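Side-chain contact in tyrocidine synthetase 3 (Brevibacillus brevis, PDB 2JGP), which carries a peptidyl carrier domain and a condensation domain of a nonribosomal peptide synthetase, which forms peptide bonds in biosynthesis of the antibiotic tyrocidine: residues A145-L150 with L234-Q239. Sequence-based numbering, arbitrary orientation.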
ATOM      1  N   ALA A 145     -21.282   2.295 -14.042  1.00 59.72           N
ATOM      2  CA  ALA A 145     -22.484   1.774 -13.379  1.00 60.02           C
ATOM      3  C   ALA A 145     -22.135   0.827 -12.226  1.00 60.13           C
ATOM      4  O   ALA A 145     -22.790   0.842 -11.182  1.00 60.19           O
ATOM      5  CB  ALA A 145     -23.386   1.059 -14.386  1.00 59.80           C
ATOM      6  N   ARG A 146     -21.101   0.012 -12.424  1.00 60.35           N
ATOM      7  CA  ARG A 146     -20.699  -1.007 -11.447  1.00 60.54           C
ATOM      8  C   ARG A 146     -20.047  -0.440 -10.189  1.00 60.36           C
ATOM      9  O   ARG A 146     -20.320  -0.908  -9.082  1.00 60.02           O
ATOM     10  CB  ARG A 146     -19.738  -2.006 -12.106  1.00 60.70           C
ATOM     11  CG  ARG A 146     -19.096  -3.021 -11.168  1.00 61.12           C
ATOM     12  CD  ARG A 146     -18.304  -4.043 -11.976  1.00 62.58           C
ATOM     13  NE  ARG A 146     -17.457  -4.900 -11.145  1.00 62.68           N
ATOM     14  CZ  ARG A 146     -17.905  -5.918 -10.416  1.00 62.50           C
ATOM     15  NH1 ARG A 146     -19.200  -6.193 -10.357  1.00 62.82           N
ATOM     16  NH2 ARG A 146     -17.049  -6.645  -9.715  1.00 63.11           N
ATOM     17  N   HIS A 147     -19.171   0.546 -10.364  1.00 60.70           N
ATOM     18  CA  HIS A 147     -18.334   1.040  -9.273  1.00 60.70           C
ATOM     19  C   HIS A 147     -18.805   2.404  -8.782  1.00 60.70           C
ATOM     20  O   HIS A 147     -18.672   3.396  -9.493  1.00 60.33           O
ATOM     21  CB  HIS A 147     -16.875   1.115  -9.739  1.00 60.88           C
ATOM     22  CG  HIS A 147     -16.273  -0.219 -10.045  1.00 60.76           C
ATOM     23  ND1 HIS A 147     -16.068  -1.181  -9.078  1.00 61.79           N
ATOM     24  CD2 HIS A 147     -15.842  -0.760 -11.208  1.00 61.75           C
ATOM     25  CE1 HIS A 147     -15.534  -2.254  -9.633  1.00 62.08           C
ATOM     26  NE2 HIS A 147     -15.385  -2.025 -10.924  1.00 61.88           N
ATOM     27  N   GLU A 148     -19.352   2.449  -7.563  1.00 60.85           N
ATOM     28  CA  GLU A 148     -19.912   3.683  -7.002  1.00 60.80           C
ATOM     29  C   GLU A 148     -18.899   4.813  -6.937  1.00 60.70           C
ATOM     30  O   GLU A 148     -19.278   5.986  -7.006  1.00 60.79           O
ATOM     31  CB  GLU A 148     -20.483   3.465  -5.595  1.00 61.30           C
ATOM     32  CG  GLU A 148     -21.888   2.927  -5.561  1.00 62.94           C
ATOM     33  CD  GLU A 148     -22.517   2.956  -4.171  1.00 65.28           C
ATOM     34  OE1 GLU A 148     -21.818   3.244  -3.171  1.00 65.71           O
ATOM     35  OE2 GLU A 148     -23.728   2.672  -4.089  1.00 68.31           O
ATOM     36  N   SER A 149     -17.622   4.473  -6.779  1.00 60.13           N
ATOM     37  CA  SER A 149     -16.574   5.491  -6.750  1.00 59.91           C
ATOM     38  C   SER A 149     -16.516   6.279  -8.064  1.00 59.25           C
ATOM     39  O   SER A 149     -16.153   7.454  -8.069  1.00 59.36           O
ATOM     40  CB  SER A 149     -15.215   4.865  -6.435  1.00 60.00           C
ATOM     41  OG  SER A 149     -15.168   4.448  -5.075  1.00 60.78           O
ATOM     42  N   LEU A 150     -16.886   5.636  -9.168  1.00 58.97           N
ATOM     43  CA  LEU A 150     -16.946   6.313 -10.469  1.00 58.69           C
ATOM     44  C   LEU A 150     -18.234   7.128 -10.672  1.00 58.75           C
ATOM     45  O   LEU A 150     -18.416   7.760 -11.723  1.00 58.37           O
ATOM     46  CB  LEU A 150     -16.792   5.295 -11.609  1.00 58.69           C
ATOM     47  CG  LEU A 150     -15.474   4.513 -11.620  1.00 58.93           C
ATOM     48  CD1 LEU A 150     -15.400   3.617 -12.848  1.00 59.55           C
ATOM     49  CD2 LEU A 150     -14.262   5.458 -11.550  1.00 59.50           C
ATOM     50  N   LEU A 234      -8.764  -2.038 -15.138  1.00 63.52           N
ATOM     51  CA  LEU A 234      -8.205  -2.589 -16.379  1.00 63.58           C
ATOM     52  C   LEU A 234      -8.695  -4.011 -16.649  1.00 63.55           C
ATOM     53  O   LEU A 234      -9.139  -4.325 -17.761  1.00 63.09           O
ATOM     54  CB  LEU A 234      -6.672  -2.581 -16.335  1.00 63.94           C
ATOM     55  CG  LEU A 234      -5.949  -3.179 -17.555  1.00 64.28           C
ATOM     56  CD1 LEU A 234      -6.440  -2.577 -18.865  1.00 63.76           C
ATOM     57  CD2 LEU A 234      -4.446  -2.994 -17.417  1.00 65.17           C
ATOM     58  N   ALA A 235      -8.585  -4.872 -15.639  1.00 63.41           N
ATOM     59  CA  ALA A 235      -8.984  -6.270 -15.762  1.00 63.46           C
ATOM     60  C   ALA A 235     -10.458  -6.378 -16.110  1.00 63.58           C
ATOM     61  O   ALA A 235     -10.833  -7.139 -16.998  1.00 63.31           O
ATOM     62  CB  ALA A 235      -8.693  -7.033 -14.463  1.00 63.34           C
ATOM     63  N   GLU A 236     -11.286  -5.600 -15.420  1.00 63.52           N
ATOM     64  CA  GLU A 236     -12.733  -5.668 -15.605  1.00 63.90           C
ATOM     65  C   GLU A 236     -13.187  -5.024 -16.911  1.00 64.11           C
ATOM     66  O   GLU A 236     -14.184  -5.447 -17.494  1.00 64.22           O
ATOM     67  CB  GLU A 236     -13.459  -5.052 -14.412  1.00 64.03           C
ATOM     68  CG  GLU A 236     -13.252  -5.845 -13.131  1.00 64.14           C
ATOM     69  CD  GLU A 236     -14.155  -5.410 -12.009  1.00 64.99           C
ATOM     70  OE1 GLU A 236     -14.837  -4.380 -12.156  1.00 65.65           O
ATOM     71  OE2 GLU A 236     -14.176  -6.099 -10.969  1.00 66.32           O
ATOM     72  N   TRP A 237     -12.457  -4.007 -17.368  1.00 64.33           N
ATOM     73  CA  TRP A 237     -12.728  -3.403 -18.669  1.00 64.48           C
ATOM     74  C   TRP A 237     -12.541  -4.447 -19.778  1.00 64.35           C
ATOM     75  O   TRP A 237     -13.395  -4.596 -20.655  1.00 64.18           O
ATOM     76  CB  TRP A 237     -11.815  -2.196 -18.917  1.00 64.53           C
ATOM     77  CG  TRP A 237     -12.062  -1.573 -20.250  1.00 65.22           C
ATOM     78  CD1 TRP A 237     -13.031  -0.671 -20.561  1.00 65.12           C
ATOM     79  CD2 TRP A 237     -11.356  -1.844 -21.468  1.00 65.39           C
ATOM     80  NE1 TRP A 237     -12.970  -0.352 -21.899  1.00 65.82           N
ATOM     81  CE2 TRP A 237     -11.949  -1.058 -22.477  1.00 65.51           C
ATOM     82  CE3 TRP A 237     -10.277  -2.671 -21.802  1.00 65.62           C
ATOM     83  CZ2 TRP A 237     -11.500  -1.073 -23.799  1.00 65.19           C
ATOM     84  CZ3 TRP A 237      -9.827  -2.683 -23.120  1.00 65.16           C
ATOM     85  CH2 TRP A 237     -10.441  -1.887 -24.100  1.00 64.93           C
ATOM     86  N   VAL A 238     -11.421  -5.168 -19.718  1.00 64.33           N
ATOM     87  CA  VAL A 238     -11.117  -6.249 -20.661  1.00 64.45           C
ATOM     88  C   VAL A 238     -12.198  -7.331 -20.652  1.00 64.52           C
ATOM     89  O   VAL A 238     -12.629  -7.799 -21.713  1.00 64.46           O
ATOM     90  CB  VAL A 238      -9.741  -6.897 -20.337  1.00 64.54           C
ATOM     91  CG1 VAL A 238      -9.553  -8.206 -21.097  1.00 64.49           C
ATOM     92  CG2 VAL A 238      -8.613  -5.923 -20.655  1.00 64.46           C
ATOM     93  N   GLN A 239     -12.629  -7.725 -19.457  1.00 64.50           N
ATOM     94  CA  GLN A 239     -13.695  -8.719 -19.302  1.00 64.45           C
ATOM     95  C   GLN A 239     -15.030  -8.213 -19.855  1.00 64.56           C
ATOM     96  O   GLN A 239     -15.707  -8.926 -20.600  1.00 64.23           O
ATOM     97  CB  GLN A 239     -13.854  -9.113 -17.827  1.00 64.34           C
ATOM     98  CG  GLN A 239     -12.749 -10.017 -17.300  1.00 64.75           C
ATOM     99  CD  GLN A 239     -12.820 -10.209 -15.795  1.00 65.45           C
ATOM    100  OE1 GLN A 239     -12.503  -9.301 -15.028  1.00 67.46           O
ATOM    101  NE2 GLN A 239     -13.233 -11.396 -15.366  1.00 67.00           N
TER
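Glu236 holds both Arg146 and His147 through one carboxylate, combining a two-pronged salt bridge with a His-carboxylate hydrogen bond in the condensation domain. The link joins the C-terminal end of helix 133-146, where His147 is the first residue to leave helical backbone angles, to helix 227-241. Evidence that side chains alone span the gap comes from the closest CA pair, Arg146 and Glu236, which lie 10.1 Å apart.

Arg146 runs extended from CG to NE, its CG opposite the backbone nitrogen (chi1 173°), and presents the NE/NH2 side of its guanidinium. NE donates to Glu236 OE1 at 2.9 Å, while NH2 donates to Glu236 OE2 at 3.2 Å. The two planes are inclined by 56°, which shows that this is no coplanar fork: both nitrogens approach from above the carboxylate plane. The remaining nitrogen, NH1, bonds to the carbonyl oxygen of Pro247, giving the guanidinium a second partner outside helix 227-241.

The imidazole of His147 lies closer to parallel with the carboxylate (planes 19° apart) and OE1 sits in the ring plane, yet NE2, donating to Glu236 OE1 at 2.7 Å, still comes in tilted out of the carboxylate plane, on the syn side. All three bonds are noticeably bent. Arg146 CG lies over one face of this ring, 3.8 Å above the plane and over its centre. Glu236 itself is buried and touches Leu143 of helix 133-146; the nearby positive charge would be expected to favour its ionised form. OE1 accepts two hydrogen bonds, Arg146 NE and His147 NE2 reaching it from opposite faces of the carboxylate plane.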